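Local coordinates for protein isomaltodextranase (Arthrobacter globiformis, PDB 5AWO) that hydrolyses the alpha-1,6-glucosidic linkages of dextran-like polysaccharides, removing successive isomaltose units from the non-reducing ends of the chains, at residues G488-H493 / F501-Q506; G495-G500 / L603-L608; R533-T538 / D571-A576; T541-V546 / H561-G566. All coordinates share one frame; numbering follows the deposited sequence.

Contact 1: G488-H493 / F501-Q506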
loop_
_atom_site.group_PDB
_atom_site.type_symbol
_atom_site.label_atom_id
_atom_site.label_comp_id
_atom_site.label_asym_id
_atom_site.label_seq_id
_atom_site.Cartn_x
_atom_site.Cartn_y
_atom_site.Cartn_z
ATOM N N GLY A 488 11.900 -12.845 -4.558
ATOM C CA GLY A 488 11.312 -12.256 -5.766
ATOM C C GLY A 488 10.939 -13.265 -6.806
ATOM O O GLY A 488 11.092 -14.463 -6.610
ATOM N N PHE A 489 10.413 -12.770 -7.919
ATOM C CA PHE A 489 9.926 -13.621 -8.983
ATOM C C PHE A 489 11.019 -14.182 -9.871
ATOM O O PHE A 489 11.915 -13.466 -10.288
ATOM C CB PHE A 489 8.997 -12.802 -9.881
ATOM C CG PHE A 489 8.479 -13.557 -11.073
ATOM C CD1 PHE A 489 7.364 -14.356 -10.932
ATOM C CD2 PHE A 489 9.101 -13.470 -12.312
ATOM C CE1 PHE A 489 6.874 -15.077 -12.018
ATOM C CE2 PHE A 489 8.608 -14.190 -13.401
ATOM C CZ PHE A 489 7.484 -14.969 -13.244
ATOM N N ASN A 490 10.898 -15.455 -10.243
ATOM C CA ASN A 490 11.684 -15.901 -11.377
ATOM C C ASN A 490 10.948 -17.008 -12.133
ATOM O O ASN A 490 9.897 -17.449 -11.706
ATOM C CB ASN A 490 13.091 -16.363 -10.938
ATOM C CG ASN A 490 14.164 -15.973 -11.927
ATOM O OD1 ASN A 490 13.944 -15.995 -13.129
ATOM N ND2 ASN A 490 15.342 -15.588 -11.423
ATOM N N TYR A 491 11.539 -17.420 -13.248
ATOM C CA TYR A 491 10.940 -18.427 -14.127
ATOM C C TYR A 491 12.013 -19.194 -14.868
ATOM O O TYR A 491 11.738 -19.795 -15.907
ATOM C CB TYR A 491 9.947 -17.785 -15.118
ATOM C CG TYR A 491 10.529 -16.952 -16.262
ATOM C CD1 TYR A 491 11.508 -15.986 -16.038
ATOM C CD2 TYR A 491 10.057 -17.097 -17.576
ATOM C CE1 TYR A 491 12.027 -15.223 -17.065
ATOM C CE2 TYR A 491 10.577 -16.326 -18.624
ATOM C CZ TYR A 491 11.549 -15.374 -18.354
ATOM O OH TYR A 491 12.075 -14.594 -19.374
ATOM N N ASN A 492 13.226 -19.198 -14.313
ATOM C CA ASN A 492 14.397 -19.623 -15.070
ATOM C C ASN A 492 14.783 -21.084 -14.869
ATOM O O ASN A 492 15.866 -21.480 -15.305
ATOM C CB ASN A 492 15.579 -18.688 -14.818
ATOM C CG ASN A 492 16.051 -18.686 -13.387
ATOM O OD1 ASN A 492 15.312 -19.014 -12.449
ATOM N ND2 ASN A 492 17.310 -18.277 -13.203
ATOM N N HIS A 493 13.906 -21.859 -14.236
ATOM C CA HIS A 493 14.035 -23.318 -14.172
ATOM C C HIS A 493 12.679 -23.925 -14.528
ATOM O O HIS A 493 11.699 -23.680 -13.828
ATOM C CB HIS A 493 14.473 -23.766 -12.775
ATOM C CG HIS A 493 15.778 -23.174 -12.343
ATOM N ND1 HIS A 493 16.963 -23.425 -13.005
ATOM C CD2 HIS A 493 16.088 -22.339 -11.319
ATOM C CE1 HIS A 493 17.942 -22.759 -12.415
ATOM N NE2 HIS A 493 17.440 -22.096 -11.391
ATOM N N PHE A 501 7.841 -18.726 -10.094
ATOM C CA PHE A 501 8.020 -19.121 -8.722
ATOM C C PHE A 501 8.758 -18.021 -7.980
ATOM O O PHE A 501 9.108 -16.996 -8.572
ATOM C CB PHE A 501 8.812 -20.452 -8.640
ATOM C CG PHE A 501 10.091 -20.447 -9.420
ATOM C CD1 PHE A 501 11.292 -19.994 -8.858
ATOM C CD2 PHE A 501 10.099 -20.886 -10.724
ATOM C CE1 PHE A 501 12.462 -20.004 -9.596
ATOM C CE2 PHE A 501 11.258 -20.893 -11.468
ATOM C CZ PHE A 501 12.454 -20.445 -10.908
ATOM N N VAL A 502 9.010 -18.233 -6.692
ATOM C CA VAL A 502 9.795 -17.285 -5.927
ATOM C C VAL A 502 11.202 -17.809 -5.683
ATOM O O VAL A 502 11.351 -18.941 -5.229
ATOM C CB VAL A 502 9.094 -16.958 -4.600
ATOM C CG1 VAL A 502 10.027 -16.199 -3.651
ATOM C CG2 VAL A 502 7.856 -16.127 -4.885
ATOM N N ASP A 503 12.203 -17.006 -6.018
ATOM C CA ASP A 503 13.596 -17.312 -5.685
ATOM C C ASP A 503 14.143 -16.261 -4.732
ATOM O O ASP A 503 13.367 -15.497 -4.111
ATOM C CB ASP A 503 14.447 -17.497 -6.954
ATOM C CG ASP A 503 14.737 -16.210 -7.687
ATOM O OD1 ASP A 503 14.165 -15.166 -7.278
ATOM O OD2 ASP A 503 15.513 -16.251 -8.669
ATOM N N GLY A 504 15.464 -16.270 -4.548
ATOM C CA GLY A 504 16.099 -15.409 -3.585
ATOM C C GLY A 504 15.920 -15.873 -2.155
ATOM O O GLY A 504 16.159 -15.097 -1.222
ATOM N N LEU A 505 15.489 -17.118 -1.954
ATOM C CA LEU A 505 15.277 -17.653 -0.627
ATOM C C LEU A 505 16.562 -18.393 -0.237
ATOM O O LEU A 505 16.655 -19.605 -0.354
ATOM C CB LEU A 505 14.043 -18.556 -0.576
ATOM C CG LEU A 505 12.701 -17.832 -0.816
ATOM C CD1 LEU A 505 11.595 -18.838 -1.097
ATOM C CD2 LEU A 505 12.332 -16.960 0.384
ATOM N N GLN A 506 17.541 -17.604 0.182
ATOM C CA GLN A 506 18.854 -18.099 0.613
ATOM C C GLN A 506 19.378 -17.110 1.665
ATOM O O GLN A 506 18.629 -16.245 2.143
ATOM C CB GLN A 506 19.788 -18.277 -0.583
ATOM C CG GLN A 506 20.601 -17.075 -1.016
ATOM C CD GLN A 506 19.745 -15.979 -1.591
ATOM O OE1 GLN A 506 19.100 -16.171 -2.614
ATOM N NE2 GLN A 506 19.740 -14.820 -0.946
HETATM O O HOH W 1 14.311 -13.032 -8.952
HETATM O O HOH W 2 15.883 -18.839 -9.719
#

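Contact 2: G495-G500 / L603-L608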
loop_
_atom_site.group_PDB
_atom_site.type_symbol
_atom_site.label_atom_id
_atom_site.label_comp_id
_atom_site.label_asym_id
_atom_site.label_seq_id
_atom_site.Cartn_x
_atom_site.Cartn_y
_atom_site.Cartn_z
ATOM N N GLY A 495 9.296 -26.435 -15.086
ATOM C CA GLY A 495 8.549 -27.395 -14.252
ATOM C C GLY A 495 7.663 -26.776 -13.191
ATOM O O GLY A 495 6.884 -27.456 -12.518
ATOM N N TYR A 496 7.796 -25.465 -13.010
ATOM C CA TYR A 496 6.895 -24.736 -12.122
ATOM C C TYR A 496 5.460 -24.761 -12.676
ATOM O O TYR A 496 5.263 -24.784 -13.878
ATOM C CB TYR A 496 7.369 -23.285 -11.956
ATOM C CG TYR A 496 7.595 -22.559 -13.254
ATOM C CD1 TYR A 496 6.549 -21.949 -13.930
ATOM C CD2 TYR A 496 8.855 -22.491 -13.825
ATOM C CE1 TYR A 496 6.757 -21.276 -15.103
ATOM C CE2 TYR A 496 9.075 -21.856 -15.022
ATOM C CZ TYR A 496 8.014 -21.235 -15.668
ATOM O OH TYR A 496 8.245 -20.593 -16.844
ATOM N N ASP A 497 4.496 -24.795 -11.766
ATOM C CA ASP A 497 3.084 -24.511 -12.043
ATOM C C ASP A 497 2.897 -22.996 -12.174
ATOM O O ASP A 497 3.488 -22.230 -11.421
ATOM C CB ASP A 497 2.204 -25.053 -10.912
ATOM C CG ASP A 497 2.247 -26.598 -10.810
ATOM O OD1 ASP A 497 2.281 -27.253 -11.869
ATOM O OD2 ASP A 497 2.227 -27.106 -9.671
ATOM N N GLY A 498 2.098 -22.566 -13.137
ATOM C CA GLY A 498 1.843 -21.139 -13.326
ATOM C C GLY A 498 2.901 -20.398 -14.130
ATOM O O GLY A 498 3.539 -20.976 -14.995
ATOM N N ASN A 499 3.056 -19.107 -13.843
ATOM C CA ASN A 499 3.917 -18.206 -14.625
ATOM C C ASN A 499 5.371 -18.194 -14.111
ATOM O O ASN A 499 6.238 -17.647 -14.773
ATOM C CB ASN A 499 3.353 -16.752 -14.626
ATOM C CG ASN A 499 3.360 -16.102 -13.266
ATOM O OD1 ASN A 499 3.013 -16.702 -12.284
ATOM N ND2 ASN A 499 3.674 -14.774 -13.221
ATOM N N GLY A 500 5.601 -18.790 -12.938
ATOM C CA GLY A 500 6.926 -18.792 -12.322
ATOM C C GLY A 500 6.882 -19.225 -10.872
ATOM O O GLY A 500 5.978 -19.960 -10.443
ATOM N N LEU A 603 10.394 -21.518 -4.229
ATOM C CA LEU A 603 9.075 -21.881 -3.764
ATOM C C LEU A 603 8.038 -21.610 -4.844
ATOM O O LEU A 603 7.936 -20.483 -5.330
ATOM C CB LEU A 603 8.710 -21.118 -2.490
ATOM C CG LEU A 603 7.385 -21.495 -1.845
ATOM C CD1 LEU A 603 7.435 -22.895 -1.222
ATOM C CD2 LEU A 603 6.985 -20.472 -0.806
ATOM N N ASN A 604 7.263 -22.638 -5.194
ATOM C CA ASN A 604 6.192 -22.517 -6.189
ATOM C C ASN A 604 4.850 -22.195 -5.565
ATOM O O ASN A 604 4.166 -21.264 -6.007
ATOM C CB ASN A 604 6.095 -23.817 -6.977
ATOM C CG ASN A 604 5.316 -23.675 -8.270
ATOM O OD1 ASN A 604 4.983 -22.566 -8.748
ATOM N ND2 ASN A 604 5.045 -24.789 -8.861
ATOM N N TRP A 605 4.443 -22.935 -4.542
ATOM C CA TRP A 605 3.177 -22.715 -3.892
ATOM C C TRP A 605 3.102 -23.369 -2.539
ATOM O O TRP A 605 3.964 -24.206 -2.209
ATOM C CB TRP A 605 1.998 -23.151 -4.775
ATOM C CG TRP A 605 1.990 -24.559 -5.412
ATOM C CD1 TRP A 605 2.085 -24.832 -6.724
ATOM C CD2 TRP A 605 1.779 -25.833 -4.756
ATOM N NE1 TRP A 605 1.963 -26.197 -6.960
ATOM C CE2 TRP A 605 1.776 -26.823 -5.761
ATOM C CE3 TRP A 605 1.593 -26.225 -3.428
ATOM C CZ2 TRP A 605 1.614 -28.191 -5.469
ATOM C CZ3 TRP A 605 1.433 -27.591 -3.144
ATOM C CH2 TRP A 605 1.443 -28.541 -4.164
ATOM N N ILE A 606 2.144 -22.949 -1.731
ATOM C CA ILE A 606 1.689 -23.739 -0.596
ATOM C C ILE A 606 0.254 -24.210 -0.847
ATOM O O ILE A 606 -0.495 -23.607 -1.627
ATOM C CB ILE A 606 1.797 -23.015 0.771
ATOM C CG1 ILE A 606 0.818 -21.835 0.874
ATOM C CG2 ILE A 606 3.227 -22.551 1.028
ATOM C CD1 ILE A 606 0.708 -21.296 2.273
ATOM N N GLU A 607 -0.109 -25.315 -0.208
ATOM C CA GLU A 607 -1.478 -25.813 -0.202
ATOM C C GLU A 607 -1.911 -26.077 1.216
ATOM O O GLU A 607 -1.115 -26.568 2.032
ATOM C CB GLU A 607 -1.608 -27.076 -1.038
ATOM C CG GLU A 607 -1.855 -26.802 -2.500
ATOM C CD GLU A 607 -2.076 -28.051 -3.308
ATOM O OE1 GLU A 607 -2.165 -29.152 -2.690
ATOM O OE2 GLU A 607 -2.171 -27.932 -4.546
ATOM N N LEU A 608 -3.149 -25.709 1.525
ATOM C CA LEU A 608 -3.755 -26.012 2.808
ATOM C C LEU A 608 -4.984 -26.868 2.569
ATOM O O LEU A 608 -5.648 -26.748 1.528
ATOM C CB LEU A 608 -4.162 -24.742 3.551
ATOM C CG LEU A 608 -3.084 -23.957 4.286
ATOM C CD1 LEU A 608 -2.543 -24.768 5.464
ATOM C CD2 LEU A 608 -1.967 -23.532 3.341
HETATM O O HOH W 3 4.471 -19.278 -7.893
#

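Contact 3: R533-T538 / D571-A576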
loop_
_atom_site.group_PDB
_atom_site.type_symbol
_atom_site.label_atom_id
_atom_site.label_comp_id
_atom_site.label_asym_id
_atom_site.label_seq_id
_atom_site.Cartn_x
_atom_site.Cartn_y
_atom_site.Cartn_z
ATOM N N ARG A 533 5.338 -26.813 -2.455
ATOM C CA ARG A 533 5.999 -27.247 -3.678
ATOM C C ARG A 533 7.233 -26.391 -3.880
ATOM O O ARG A 533 7.138 -25.151 -3.923
ATOM C CB ARG A 533 5.090 -27.205 -4.920
ATOM C CG ARG A 533 5.696 -27.908 -6.126
ATOM C CD ARG A 533 4.716 -28.098 -7.273
ATOM N NE ARG A 533 5.214 -29.052 -8.273
ATOM C CZ ARG A 533 5.720 -28.761 -9.469
ATOM N NH1 ARG A 533 5.810 -27.508 -9.911
ATOM N NH2 ARG A 533 6.120 -29.735 -10.272
ATOM N N TYR A 534 8.378 -27.047 -4.026
ATOM C CA TYR A 534 9.671 -26.388 -3.935
ATOM C C TYR A 534 10.702 -27.030 -4.869
ATOM O O TYR A 534 10.511 -28.159 -5.334
ATOM C CB TYR A 534 10.185 -26.475 -2.485
ATOM C CG TYR A 534 10.770 -27.841 -2.169
ATOM C CD1 TYR A 534 9.948 -28.902 -1.810
ATOM C CD2 TYR A 534 12.132 -28.075 -2.298
ATOM C CE1 TYR A 534 10.475 -30.164 -1.549
ATOM C CE2 TYR A 534 12.664 -29.335 -2.045
ATOM C CZ TYR A 534 11.826 -30.366 -1.683
ATOM O OH TYR A 534 12.358 -31.626 -1.434
ATOM N N ALA A 535 11.780 -26.306 -5.145
ATOM C CA ALA A 535 12.999 -26.863 -5.755
ATOM C C ALA A 535 14.176 -26.612 -4.789
ATOM O O ALA A 535 14.196 -25.614 -4.058
ATOM C CB ALA A 535 13.282 -26.232 -7.099
ATOM N N ASN A 536 15.138 -27.538 -4.778
ATOM C CA ASN A 536 16.365 -27.417 -3.974
ATOM C C ASN A 536 17.429 -28.353 -4.522
ATOM O O ASN A 536 17.374 -29.555 -4.264
ATOM C CB ASN A 536 16.109 -27.783 -2.514
ATOM C CG ASN A 536 17.400 -27.998 -1.716
ATOM O OD1 ASN A 536 18.459 -27.515 -2.092
ATOM N ND2 ASN A 536 17.295 -28.716 -0.620
ATOM N N ALA A 537 18.350 -27.803 -5.291
ATOM C CA ALA A 537 19.480 -28.562 -5.827
ATOM C C ALA A 537 20.770 -28.026 -5.244
ATOM O O ALA A 537 21.746 -27.873 -5.951
ATOM C CB ALA A 537 19.512 -28.482 -7.343
ATOM N N THR A 538 20.753 -27.720 -3.951
ATOM C CA THR A 538 21.963 -27.270 -3.259
ATOM C C THR A 538 22.932 -28.423 -2.969
ATOM O O THR A 538 24.081 -28.176 -2.607
ATOM C CB THR A 538 21.649 -26.608 -1.915
ATOM O OG1 THR A 538 20.894 -27.503 -1.102
ATOM C CG2 THR A 538 20.872 -25.282 -2.131
ATOM N N ASP A 571 15.625 -27.905 -11.935
ATOM C CA ASP A 571 14.383 -28.210 -12.697
ATOM C C ASP A 571 13.497 -29.294 -12.071
ATOM O O ASP A 571 12.442 -29.619 -12.616
ATOM C CB ASP A 571 14.716 -28.729 -14.105
ATOM C CG ASP A 571 15.396 -27.715 -14.970
ATOM O OD1 ASP A 571 15.656 -26.590 -14.491
ATOM O OD2 ASP A 571 15.688 -28.059 -16.140
ATOM N N THR A 572 13.939 -29.891 -10.970
ATOM C CA THR A 572 13.161 -30.883 -10.261
ATOM C C THR A 572 12.376 -30.228 -9.130
ATOM O O THR A 572 12.943 -29.462 -8.356
ATOM C CB THR A 572 14.088 -31.977 -9.663
ATOM O OG1 THR A 572 15.023 -32.393 -10.661
ATOM C CG2 THR A 572 13.303 -33.167 -9.197
ATOM N N TRP A 573 11.097 -30.578 -9.011
ATOM C CA TRP A 573 10.216 -30.033 -7.988
ATOM C C TRP A 573 9.694 -31.141 -7.083
ATOM O O TRP A 573 9.331 -32.238 -7.552
ATOM C CB TRP A 573 9.045 -29.259 -8.652
ATOM C CG TRP A 573 9.548 -28.128 -9.519
ATOM C CD1 TRP A 573 9.948 -28.203 -10.804
ATOM C CD2 TRP A 573 9.723 -26.751 -9.128
ATOM N NE1 TRP A 573 10.381 -26.970 -11.253
ATOM C CE2 TRP A 573 10.246 -26.064 -10.237
ATOM C CE3 TRP A 573 9.498 -26.048 -7.948
ATOM C CZ2 TRP A 573 10.551 -24.696 -10.200
ATOM C CZ3 TRP A 573 9.806 -24.703 -7.909
ATOM C CH2 TRP A 573 10.324 -24.044 -9.020
ATOM N N GLY A 574 9.668 -30.869 -5.786
ATOM C CA GLY A 574 9.056 -31.769 -4.820
ATOM C C GLY A 574 8.006 -31.087 -3.973
ATOM O O GLY A 574 7.815 -29.870 -4.062
ATOM N N VAL A 575 7.313 -31.872 -3.169
ATOM C CA VAL A 575 6.325 -31.384 -2.234
ATOM C C VAL A 575 6.702 -31.835 -0.825
ATOM O O VAL A 575 6.730 -33.041 -0.530
ATOM C CB VAL A 575 4.908 -31.883 -2.591
ATOM C CG1 VAL A 575 3.893 -31.332 -1.606
ATOM C CG2 VAL A 575 4.565 -31.510 -4.036
ATOM N N ALA A 576 7.028 -30.878 0.034
ATOM C CA ALA A 576 7.231 -31.159 1.447
ATOM C C ALA A 576 5.896 -31.100 2.149
ATOM O O ALA A 576 5.015 -30.309 1.775
ATOM C CB ALA A 576 8.202 -30.168 2.058
HETATM O O HOH W 4 6.973 -32.516 -9.671
HETATM O O HOH W 5 15.177 -29.123 -6.873
#

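Contact 4: T541-V546 / H561-G566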
loop_
_atom_site.group_PDB
_atom_site.type_symbol
_atom_site.label_atom_id
_atom_site.label_comp_id
_atom_site.label_asym_id
_atom_site.label_seq_id
_atom_site.Cartn_x
_atom_site.Cartn_y
_atom_site.Cartn_z
ATOM N N THR A 541 19.916 -31.213 2.233
ATOM C CA THR A 541 18.664 -30.729 2.799
ATOM C C THR A 541 18.787 -29.218 3.037
ATOM O O THR A 541 19.824 -28.720 3.502
ATOM C CB THR A 541 18.306 -31.454 4.119
ATOM O OG1 THR A 541 18.131 -32.859 3.873
ATOM C CG2 THR A 541 17.024 -30.911 4.730
ATOM N N SER A 542 17.745 -28.485 2.661
ATOM C CA SER A 542 17.649 -27.068 3.000
ATOM C C SER A 542 16.558 -26.886 4.050
ATOM O O SER A 542 15.697 -27.742 4.219
ATOM C CB SER A 542 17.324 -26.254 1.758
ATOM O OG SER A 542 18.364 -26.285 0.817
ATOM N N THR A 543 16.582 -25.770 4.772
ATOM C CA THR A 543 15.510 -25.499 5.717
ATOM C C THR A 543 14.981 -24.081 5.502
ATOM O O THR A 543 15.699 -23.222 5.020
ATOM C CB THR A 543 15.912 -25.717 7.197
ATOM O OG1 THR A 543 16.792 -24.683 7.658
ATOM C CG2 THR A 543 16.591 -27.089 7.370
ATOM N N MET A 544 13.725 -23.889 5.864
ATOM C CA MET A 544 13.119 -22.550 5.947
ATOM C C MET A 544 12.399 -22.413 7.261
ATOM O O MET A 544 11.903 -23.401 7.811
ATOM C CB MET A 544 12.107 -22.331 4.805
ATOM C CG MET A 544 12.721 -22.410 3.436
ATOM S SD MET A 544 13.758 -21.007 2.977
ATOM C CE MET A 544 15.101 -21.756 2.067
ATOM N N THR A 545 12.327 -21.183 7.761
ATOM C CA THR A 545 11.576 -20.891 8.964
ATOM C C THR A 545 10.135 -20.539 8.597
ATOM O O THR A 545 9.914 -19.695 7.716
ATOM C CB THR A 545 12.238 -19.736 9.742
ATOM O OG1 THR A 545 13.592 -20.103 10.084
ATOM C CG2 THR A 545 11.445 -19.398 10.981
ATOM N N VAL A 546 9.172 -21.193 9.248
ATOM C CA VAL A 546 7.742 -21.023 8.957
ATOM C C VAL A 546 7.011 -20.591 10.215
ATOM O O VAL A 546 7.168 -21.204 11.279
ATOM C CB VAL A 546 7.087 -22.303 8.398
ATOM C CG1 VAL A 546 5.584 -22.104 8.179
ATOM C CG2 VAL A 546 7.761 -22.733 7.100
ATOM N N HIS A 561 11.857 -24.609 11.938
ATOM C CA HIS A 561 12.564 -24.971 10.727
ATOM C C HIS A 561 11.817 -26.126 10.103
ATOM O O HIS A 561 11.630 -27.169 10.742
ATOM C CB HIS A 561 14.003 -25.407 11.024
ATOM C CG HIS A 561 14.857 -24.335 11.627
ATOM N ND1 HIS A 561 15.243 -23.213 10.930
ATOM C CD2 HIS A 561 15.417 -24.226 12.856
ATOM C CE1 HIS A 561 15.989 -22.448 11.707
ATOM N NE2 HIS A 561 16.116 -23.045 12.881
ATOM N N VAL A 562 11.370 -25.935 8.866
ATOM C CA VAL A 562 10.778 -26.986 8.061
ATOM C C VAL A 562 11.851 -27.439 7.078
ATOM O O VAL A 562 12.583 -26.612 6.532
ATOM C CB VAL A 562 9.516 -26.474 7.324
ATOM C CG1 VAL A 562 8.967 -27.541 6.393
ATOM C CG2 VAL A 562 8.467 -26.042 8.331
ATOM N N SER A 563 11.994 -28.750 6.888
ATOM C CA SER A 563 13.090 -29.274 6.087
ATOM C C SER A 563 12.650 -29.606 4.680
ATOM O O SER A 563 11.520 -30.050 4.470
ATOM C CB SER A 563 13.698 -30.519 6.766
ATOM O OG SER A 563 14.190 -30.178 8.047
ATOM N N PHE A 564 13.559 -29.400 3.733
ATOM C CA PHE A 564 13.309 -29.527 2.304
ATOM C C PHE A 564 14.425 -30.360 1.645
ATOM O O PHE A 564 15.526 -29.864 1.431
ATOM C CB PHE A 564 13.242 -28.127 1.663
ATOM C CG PHE A 564 12.084 -27.296 2.144
ATOM C CD1 PHE A 564 12.183 -26.527 3.295
ATOM C CD2 PHE A 564 10.888 -27.272 1.437
ATOM C CE1 PHE A 564 11.115 -25.760 3.741
ATOM C CE2 PHE A 564 9.817 -26.508 1.886
ATOM C CZ PHE A 564 9.927 -25.754 3.034
ATOM N N PRO A 565 14.140 -31.638 1.311
ATOM C CA PRO A 565 15.182 -32.530 0.758
ATOM C C PRO A 565 15.821 -32.051 -0.541
ATOM O O PRO A 565 15.135 -31.462 -1.391
ATOM C CB PRO A 565 14.430 -33.850 0.530
ATOM C CG PRO A 565 13.305 -33.830 1.499
ATOM C CD PRO A 565 12.916 -32.373 1.667
ATOM N N GLY A 566 17.123 -32.293 -0.690
ATOM C CA GLY A 566 17.849 -31.988 -1.914
ATOM C C GLY A 566 17.350 -32.867 -3.051
ATOM O O GLY A 566 17.014 -34.039 -2.838
HETATM O O HOH W 6 18.401 -33.923 1.365
#

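Contact 1: G488-H493 / F501-Q506
F501 lays its ring across the carbonyl of N490 and the turn that follows it, while D503, two residues further on and on the same face of the sheet, takes the N490 amide. The hairpin formed by strands 488-490 and 501-505 frames both meetings. Its antiparallel bonds run in pairs: N490 N to F501 O and F501 N to N490 O at one end, G488 N to D503 O and D503 N to G488 O at the other. G488, its backbone fully extended, pairs with D503. CG of F501 sits between its backbone N and carbonyl carbon (chi1 52°), which swings the ring over the partner segment and brings one face under N490 O, 3.5 Å above the ring plane. CE2 of F501 reaches CA of Y491 at 3.6 Å, and OD1 of N492 meets the ring edge 3.5 Å from F501 CZ. Phenylalanine suits this buried place because a flat hydrocarbon can line a turning backbone; W573 meets its ring edge-to-face. N490 ND2 donates to D503 OD2 at 2.8 Å, approaching from above the carboxylate plane, with amide and carboxylate 87° apart. The amide's other end, OD1, accepts Y491 N at 2.8 Å on an in-plane lone pair, which fixes its rotation. Across the hairpin, therefore, the carboxylate accepts the N490 amide and a water shared with N492 OD1 on OD2, and a second water, shared with F489 O, on OD1; these donors would probably stabilise its negative charge.

Contact 2: G495-G500 / L603-L608
NE1 of W605 donates to OD2 of D497 at 2.9 Å, a nearly straight bond of 167° that joins the loop between strands 488-490 and 501-505 to strand 601-609. That strand carries a classic beta bulge here: N604 and W605 both face R533 of the neighbouring strand, and both side chains point to the loop. The indole and the carboxylate lie almost in one plane, 9° apart, and OD2 uses the anti lone pair, the one turned away from the other carboxylate oxygen. An aspartate is short enough to meet the indole N-H head-on from the loop, and the long, weak ion pairs of OD2 with R533 and R475 may add to the pull on it. R475 also makes a cation-pi contact with W605. N604 sends its buried amide into the curve of the loop, with CG 3.8 Å from D497 N and 3.9 Å from D497 O. The loop closes on itself as well: CA of G500 sits 3.5 Å above the ring plane of Y496, a close approach that a residue without a side chain allows. One ordered water bridges the two segments, 3.0 Å from G500 O and 2.8 Å from N604 O.

Contact 3: R533-T538 / D571-A576
R533 and V575 form an antiparallel non-hydrogen-bonded pair, with their CA atoms 4.4 Å apart, and Y534 and G574 form the hydrogen-bonded pair beside them. Y534 N gives to G574 O and G574 N to Y534 O, both at 2.9 Å. G574 belongs where it is: the Y534 ring lies over its backbone, CD1 only 3.2 Å from G574 O, and a CB would press on CE1. At its far end Y534 OH bonds to P565 O. Here the end of strand 526-535 meets the start of strand 574-582, in one sheet of the beta-sandwich of the CBM35 carbohydrate-binding module. On the other face the W573 indole lies between two neighbours. Methyl CB of A535 makes a CH-pi contact, 3.9 Å from the centroid of the six-membered ring. R533 NH1 stands over the rim of the opposite face, the two planes 17° apart; the arginine chain, extended from CG to NE, sets the group's own centre over W573 CB, 3.3 Å from the guanidinium plane. The arginine's NH1 bonds to G495 O, and W573 NE1 to P494 O. An alanine in place of W573 keeps CB beneath the guanidinium but would probably leave R533 NH1 without the indole face, P494 O without its donor and the A535 methyl facing a gap. Two waters stitch the margins: one joins R533 NH2 to W573 O, and the other accepts from N536 N at 2.6 Å and donates to T572 O.

Contact 4: T541-V546 / H561-G566
A beta hairpin of strands 542-549 and 555-564 brings T541-V546 against H561-G566, so that S542 faces F564 and M544 faces V562 as hydrogen-bonded pairs. Their bonds are reciprocal, the straightest being S542 N to F564 O and V562 N to M544 O, each 170° at the hydrogen. Side chains alternate between two faces. On the buried one, the F564 ring turns CE1 onto M544, 3.7 Å from CB and equally from CG; CG of F564 stands anti to its own carbonyl carbon (chi1 -65°), which carries the ring alongside the partner strand with S542 O near the ring plane at its edge. V546 CG2 and V562 CG2 touch at 3.6 Å. Flexible methionine and branched valines fill irregular spaces well, and this layer rests on I601 and Y532 of the opposite sheet; Y534 meets the F564 ring edge-to-face. The hydroxyl of S542 on this side is satisfied by A600 O. A serine in place of F564 would probably open a gap beside M544 and leave the Y534 ring without its aromatic neighbour. The other face is polar. T543, T545 and H561 line up there with ND1 of H561 3.6 Å from T545 OG1 and 3.9 Å from T543 OG1, but what gathers them is D597: its OD1 bonds to T543 OG1 and H561 ND1, its OD2 to T545 OG1. Hydroxyls and an imidazole suit a carboxylate partner. Beyond the strands, a water 2.9 Å from G566 N, whose N-H it accepts, also bonds T541 OG1. A mainly apolar inner face and a polar outer one suit a hairpin in a beta-sandwich, here the carbohydrate-binding module.

All four contacts belong to the carbohydrate-binding module, away from the probable nucleophile D201 and proton donor D262. Strand 601-609 connects the first three: V502 N of contact 1 meets L603 O of contact 2 at 2.8 Å, and N604 N of contact 2 meets R533 O of contact 3, also at 2.8 Å. Contacts 2 and 3 have centres about 10 Å apart. Contact 4, in the other sheet, joins contact 3 through N536 ND2 and F564 O at 2.9 Å; it is about 17 Å, centre to centre, from contact 2, which it does not touch. Contact 1 reaches it through L505 O and M544 CE, 3.6 Å apart. In sequence, contact 4 is nested within contact 3, and contact 3 within contact 2.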